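Local coordinates for vesicular integral-membrane protein VIP36 (Canis lupus familiaris, PDB 2DUR), which binds high-mannose glycans through this calcium-binding lumenal lectin domain and takes part in transport and sorting of glycoproteins in the early secretory pathway, at residues L12-Q17 / D219-K224; L176-D181 / N190-T195. All blocks are in the same frame, centred on the assembly; numbering follows the deposited sequence.

Both contacts involve the same antiparallel sheet of the L-type lectin beta sandwich, but different parts of it. In contact 1 the loop 12-17 is joined to strand 217-227 by a single beta bridge; contact 2 pairs strand 175-181 with strand 189-198, and strands 64-73 and 165-172 run between the two pairs. Their centres are about 22 Å apart, and the nearest atoms about 11 Å, so they do not touch. In sequence, the hairpin of contact 2 falls wholly within the span between 12-17 and 219-224. Contact 1 is remote from the glycan and calcium sites, whereas in contact 2 the side chain of Ile192 is about 11 Å from that of the calcium ligand Asp114.

Contact 1: residues L12-Q17 / D219-K224; sequences LIKPYQ and DIISMK
Leu12 and Met223 form a single antiparallel hydrogen-bonded pair, with Leu12 N giving to Met223 O at 2.8 Å and Met223 N returning to Leu12 O at 3.0 Å. Next to this bridge, Leu12 CD2 meets Ile220 CG2 at 3.7 Å, the two side chains crossing at about a right angle, while the CB atoms of Leu12 and Met223 lie 4.1 Å apart. Leu12 and Met223 both also pack on Trp27, and Leu12 reaches Val40 of the neighbouring strand 40-43. Strand 217-227 is an inner strand of one sheet of the legume-lectin-like sandwich, and it carries a classic beta bulge where Ile221 and Ser222 together oppose His69. At the bulge the carbonyl of Ile221 is gripped twice. With CG beside its own backbone N (chi1 -47°), Tyr16 sends its ring back to the strand, where OH donates to Ile221 O at 2.7 Å, near the ring plane and tilted 15° from the carbonyl plane; a water held by Lys14 N donates to the same oxygen at 2.8 Å. Lys14 CA sits over the centre of one face of the Tyr16 ring. The lysine chain runs alongside Ile221, its NZ 3.6 Å from Ile221 CG2 and hydrogen-bonded to Gln38 O.

Contact 2: residues L176-D181 / N190-T195; sequences LTVMTD and NCIDIT
Val178 and Ile192 lie side by side and point the same way, Val178 CG2 resting against Ile192 CD1 at 3.9 Å. This is the tightly packed face of the hairpin: Leu176 CB touches Ile194 CG1 beside them, and Val131 of the other sheet packs on Leu176, Val178 and Ile192. The other face, with Thr177, Met179, Asn190 and Asp193, is more polar and opens to solvent at Asn190 and Asp193, though Thr177 itself is buried. There Thr177 OG1 donates to Asp193 OD1 at 2.8 Å, coming from above the carboxylate plane, and Asp193 OD2 makes a salt bridge with Arg175. Holding CG anti to the backbone N (chi1 -172°) swings the Asn190 amide along the chain, and ND2 donates to Ile192 O at 3.0 Å from well above the carbonyl plane. Val178 N binds that oxygen from the opposite face, at 2.8 Å. Beyond, Thr180 bonds through its backbone to Lys189, and a water links Thr180 OG1, 2.7 Å away, to Asn190 O. Cys191 turns the chain here, its SG in a disulfide to Cys154 of the facing sheet. Val178 O takes both Cys191 N, at 2.9 Å, and Ile192 N, at 3.0 Å, the signature of a classic beta bulge in an antiparallel hairpin.

Contact 1: residues L12-Q17 / D219-K224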
loop_
_atom_site.group_PDB
_atom_site.type_symbol
_atom_site.label_atom_id
_atom_site.label_comp_id
_atom_site.label_asym_id
_atom_site.label_seq_id
_atom_site.Cartn_x
_atom_site.Cartn_y
_atom_site.Cartn_z
ATOM N N LEU A 12 -11.794 -4.027 3.061
ATOM C CA LEU A 12 -12.658 -3.037 2.431
ATOM C C LEU A 12 -13.319 -3.775 1.287
ATOM O O LEU A 12 -12.673 -4.167 0.319
ATOM C CB LEU A 12 -11.815 -1.864 1.901
ATOM C CG LEU A 12 -12.562 -0.828 1.037
ATOM C CD1 LEU A 12 -13.204 0.251 1.929
ATOM C CD2 LEU A 12 -11.661 -0.222 -0.049
ATOM N N ILE A 13 -14.632 -4.004 1.392
ATOM C CA ILE A 13 -15.314 -4.821 0.388
ATOM C C ILE A 13 -16.655 -4.168 0.052
ATOM O O ILE A 13 -17.381 -3.768 0.971
ATOM C CB ILE A 13 -15.558 -6.269 0.923
ATOM C CG1 ILE A 13 -14.226 -6.946 1.287
ATOM C CG2 ILE A 13 -16.275 -7.101 -0.112
ATOM C CD1 ILE A 13 -14.365 -8.295 2.001
ATOM N N LYS A 14 -16.954 -4.040 -1.240
ATOM C CA LYS A 14 -18.224 -3.412 -1.655
ATOM C C LYS A 14 -19.409 -4.159 -1.025
ATOM O O LYS A 14 -19.358 -5.389 -0.905
ATOM C CB LYS A 14 -18.353 -3.157 -3.172
ATOM C CG LYS A 14 -18.066 -4.271 -4.164
ATOM C CD LYS A 14 -18.131 -3.673 -5.588
ATOM C CE LYS A 14 -16.992 -4.142 -6.517
ATOM N NZ LYS A 14 -16.785 -3.309 -7.785
ATOM N N PRO A 15 -20.459 -3.409 -0.600
ATOM C CA PRO A 15 -20.723 -2.000 -0.911
ATOM C C PRO A 15 -20.110 -1.012 0.092
ATOM O O PRO A 15 -20.512 0.166 0.162
ATOM C CB PRO A 15 -22.254 -1.937 -0.859
ATOM C CG PRO A 15 -22.623 -2.950 0.223
ATOM C CD PRO A 15 -21.486 -3.963 0.304
ATOM N N TYR A 16 -19.136 -1.504 0.852
ATOM C CA TYR A 16 -18.399 -0.730 1.833
ATOM C C TYR A 16 -19.276 -0.482 3.041
ATOM O O TYR A 16 -20.223 0.316 3.017
ATOM C CB TYR A 16 -17.784 0.537 1.214
ATOM C CG TYR A 16 -17.091 0.215 -0.092
ATOM C CD1 TYR A 16 -17.513 0.788 -1.289
ATOM C CD2 TYR A 16 -16.039 -0.716 -0.140
ATOM C CE1 TYR A 16 -16.907 0.486 -2.491
ATOM C CE2 TYR A 16 -15.418 -1.037 -1.342
ATOM C CZ TYR A 16 -15.852 -0.439 -2.515
ATOM O OH TYR A 16 -15.274 -0.709 -3.727
ATOM N N GLN A 17 -18.953 -1.202 4.107
ATOM C CA GLN A 17 -19.792 -1.217 5.284
ATOM C C GLN A 17 -20.041 0.176 5.855
ATOM O O GLN A 17 -19.107 0.952 6.060
ATOM C CB GLN A 17 -19.180 -2.117 6.353
ATOM C CG GLN A 17 -20.110 -2.350 7.530
ATOM C CD GLN A 17 -19.531 -3.319 8.531
ATOM O OE1 GLN A 17 -19.219 -4.460 8.188
ATOM N NE2 GLN A 17 -19.369 -2.870 9.769
ATOM N N ASP A 219 -8.028 4.204 -8.066
ATOM C CA ASP A 219 -9.159 3.534 -7.419
ATOM C C ASP A 219 -8.739 2.303 -6.606
ATOM O O ASP A 219 -7.833 1.575 -7.000
ATOM C CB ASP A 219 -10.182 3.039 -8.452
ATOM C CG ASP A 219 -10.765 4.154 -9.299
ATOM O OD1 ASP A 219 -10.702 5.321 -8.865
ATOM O OD2 ASP A 219 -11.308 3.852 -10.385
ATOM N N ILE A 220 -9.419 2.085 -5.485
ATOM C CA ILE A 220 -9.302 0.832 -4.710
ATOM C C ILE A 220 -10.665 0.163 -4.770
ATOM O O ILE A 220 -11.638 0.723 -4.283
ATOM C CB ILE A 220 -8.935 1.091 -3.226
ATOM C CG1 ILE A 220 -7.627 1.888 -3.115
ATOM C CG2 ILE A 220 -8.824 -0.243 -2.431
ATOM C CD1 ILE A 220 -6.371 1.175 -3.646
ATOM N N ILE A 221 -10.733 -1.025 -5.381
ATOM C CA ILE A 221 -12.011 -1.760 -5.439
ATOM C C ILE A 221 -12.208 -2.572 -4.163
ATOM O O ILE A 221 -13.281 -2.560 -3.556
ATOM C CB ILE A 221 -12.116 -2.652 -6.679
ATOM C CG1 ILE A 221 -12.195 -1.822 -7.966
ATOM C CG2 ILE A 221 -13.373 -3.573 -6.577
ATOM C CD1 ILE A 221 -10.856 -1.279 -8.500
ATOM N N SER A 222 -11.160 -3.284 -3.745
ATOM C CA SER A 222 -11.240 -4.027 -2.504
ATOM C C SER A 222 -9.855 -4.174 -1.900
ATOM O O SER A 222 -8.849 -4.095 -2.621
ATOM C CB SER A 222 -11.844 -5.436 -2.732
ATOM O OG SER A 222 -11.009 -6.190 -3.574
ATOM N N MET A 223 -9.845 -4.374 -0.594
ATOM C CA MET A 223 -8.663 -4.774 0.164
ATOM C C MET A 223 -9.121 -5.922 1.044
ATOM O O MET A 223 -10.062 -5.780 1.815
ATOM C CB MET A 223 -8.185 -3.601 1.010
ATOM C CG MET A 223 -7.696 -2.453 0.120
ATOM S SD MET A 223 -7.053 -1.064 1.050
ATOM C CE MET A 223 -5.567 -1.740 1.778
ATOM N N LYS A 224 -8.483 -7.078 0.895
ATOM C CA LYS A 224 -8.921 -8.270 1.612
ATOM C C LYS A 224 -7.739 -8.792 2.382
ATOM O O LYS A 224 -6.716 -9.136 1.777
ATOM C CB LYS A 224 -9.451 -9.321 0.629
ATOM C CG LYS A 224 -10.755 -8.895 -0.044
ATOM C CD LYS A 224 -11.151 -9.886 -1.141
ATOM C CE LYS A 224 -12.415 -9.444 -1.868
ATOM N NZ LYS A 224 -12.883 -10.532 -2.795
HETATM O O HOH W 1 -15.108 -4.643 -3.117
#

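Contact 2: residues L176-D181 / N190-T195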
loop_
_atom_site.group_PDB
_atom_site.type_symbol
_atom_site.label_atom_id
_atom_site.label_comp_id
_atom_site.label_asym_id
_atom_site.label_seq_id
_atom_site.Cartn_x
_atom_site.Cartn_y
_atom_site.Cartn_z
ATOM N N LEU A 176 8.924 -10.397 3.717
ATOM C CA LEU A 176 7.987 -9.471 3.077
ATOM C C LEU A 176 7.973 -9.783 1.592
ATOM O O LEU A 176 8.993 -9.685 0.912
ATOM C CB LEU A 176 8.451 -8.021 3.315
ATOM C CG LEU A 176 7.579 -6.946 2.637
ATOM C CD1 LEU A 176 6.154 -6.961 3.164
ATOM C CD2 LEU A 176 8.212 -5.555 2.789
ATOM N N THR A 177 6.807 -10.165 1.081
ATOM C CA THR A 177 6.693 -10.542 -0.329
ATOM C C THR A 177 5.615 -9.679 -0.972
ATOM O O THR A 177 4.517 -9.528 -0.431
ATOM C CB THR A 177 6.324 -12.060 -0.493
ATOM O OG1 THR A 177 7.188 -12.865 0.321
ATOM C CG2 THR A 177 6.419 -12.480 -1.931
ATOM N N VAL A 178 5.942 -9.114 -2.119
ATOM C CA VAL A 178 4.952 -8.379 -2.908
ATOM C C VAL A 178 4.848 -9.063 -4.258
ATOM O O VAL A 178 5.870 -9.284 -4.916
ATOM C CB VAL A 178 5.381 -6.893 -3.107
ATOM C CG1 VAL A 178 4.319 -6.137 -3.892
ATOM C CG2 VAL A 178 5.637 -6.235 -1.750
ATOM N N MET A 179 3.621 -9.416 -4.654
ATOM C CA MET A 179 3.362 -10.078 -5.936
ATOM C C MET A 179 2.306 -9.299 -6.711
ATOM O O MET A 179 1.526 -8.568 -6.121
ATOM C CB MET A 179 2.896 -11.513 -5.695
ATOM C CG MET A 179 3.853 -12.280 -4.812
ATOM S SD MET A 179 3.316 -13.957 -4.427
ATOM C CE MET A 179 1.937 -13.635 -3.323
ATOM N N THR A 180 2.274 -9.477 -8.026
ATOM C CA THR A 180 1.307 -8.753 -8.844
ATOM C C THR A 180 0.482 -9.750 -9.663
ATOM O O THR A 180 0.932 -10.879 -9.941
ATOM C CB THR A 180 2.000 -7.776 -9.800
ATOM O OG1 THR A 180 2.856 -8.489 -10.686
ATOM C CG2 THR A 180 2.867 -6.747 -9.029
ATOM N N ASP A 181 -0.710 -9.306 -10.048
ATOM C CA ASP A 181 -1.560 -10.050 -11.000
ATOM C C ASP A 181 -2.097 -9.013 -11.972
ATOM O O ASP A 181 -3.140 -8.418 -11.729
ATOM C CB ASP A 181 -2.664 -10.805 -10.263
ATOM C CG ASP A 181 -3.714 -11.433 -11.211
ATOM O OD1 ASP A 181 -3.509 -11.454 -12.441
ATOM O OD2 ASP A 181 -4.756 -11.854 -10.674
ATOM N N ASN A 190 6.087 -12.722 -8.965
ATOM C CA ASN A 190 6.871 -12.062 -7.937
ATOM C C ASN A 190 7.321 -10.664 -8.346
ATOM O O ASN A 190 7.602 -10.387 -9.515
ATOM C CB ASN A 190 8.066 -12.888 -7.477
ATOM C CG ASN A 190 8.750 -12.258 -6.263
ATOM O OD1 ASN A 190 9.919 -11.864 -6.348
ATOM N ND2 ASN A 190 8.001 -12.079 -5.156
ATOM N N CYS A 191 7.395 -9.786 -7.356
ATOM C CA CYS A 191 7.888 -8.433 -7.549
ATOM C C CYS A 191 9.040 -8.201 -6.560
ATOM O O CYS A 191 10.169 -7.908 -6.958
ATOM C CB CYS A 191 6.751 -7.423 -7.376
ATOM S SG CYS A 191 7.292 -5.702 -7.439
ATOM N N ILE A 192 8.732 -8.407 -5.288
ATOM C CA ILE A 192 9.670 -8.215 -4.188
ATOM C C ILE A 192 9.585 -9.446 -3.289
ATOM O O ILE A 192 8.489 -9.965 -3.024
ATOM C CB ILE A 192 9.270 -6.965 -3.371
ATOM C CG1 ILE A 192 9.412 -5.706 -4.224
ATOM C CG2 ILE A 192 10.049 -6.909 -2.028
ATOM C CD1 ILE A 192 8.521 -4.548 -3.679
ATOM N N ASP A 193 10.737 -9.930 -2.832
ATOM C CA ASP A 193 10.747 -10.989 -1.836
ATOM C C ASP A 193 12.016 -10.827 -1.011
ATOM O O ASP A 193 13.126 -11.154 -1.457
ATOM C CB ASP A 193 10.696 -12.372 -2.513
ATOM C CG ASP A 193 10.258 -13.497 -1.588
ATOM O OD1 ASP A 193 9.813 -13.290 -0.440
ATOM O OD2 ASP A 193 10.329 -14.654 -2.085
ATOM N N ILE A 194 11.835 -10.295 0.185
ATOM C CA ILE A 194 12.971 -9.976 1.055
ATOM C C ILE A 194 12.729 -10.472 2.468
ATOM O O ILE A 194 11.591 -10.735 2.859
ATOM C CB ILE A 194 13.267 -8.454 1.088
ATOM C CG1 ILE A 194 12.072 -7.678 1.627
ATOM C CG2 ILE A 194 13.657 -7.951 -0.323
ATOM C CD1 ILE A 194 12.323 -6.176 1.813
ATOM N N THR A 195 13.811 -10.587 3.244
ATOM C CA THR A 195 13.695 -11.080 4.603
ATOM C C THR A 195 14.397 -10.088 5.542
ATOM O O THR A 195 15.037 -9.145 5.083
ATOM C CB THR A 195 14.343 -12.480 4.757
ATOM O OG1 THR A 195 15.696 -12.423 4.283
ATOM C CG2 THR A 195 13.532 -13.526 3.946
HETATM O O HOH W 2 5.530 -8.388 -10.589
#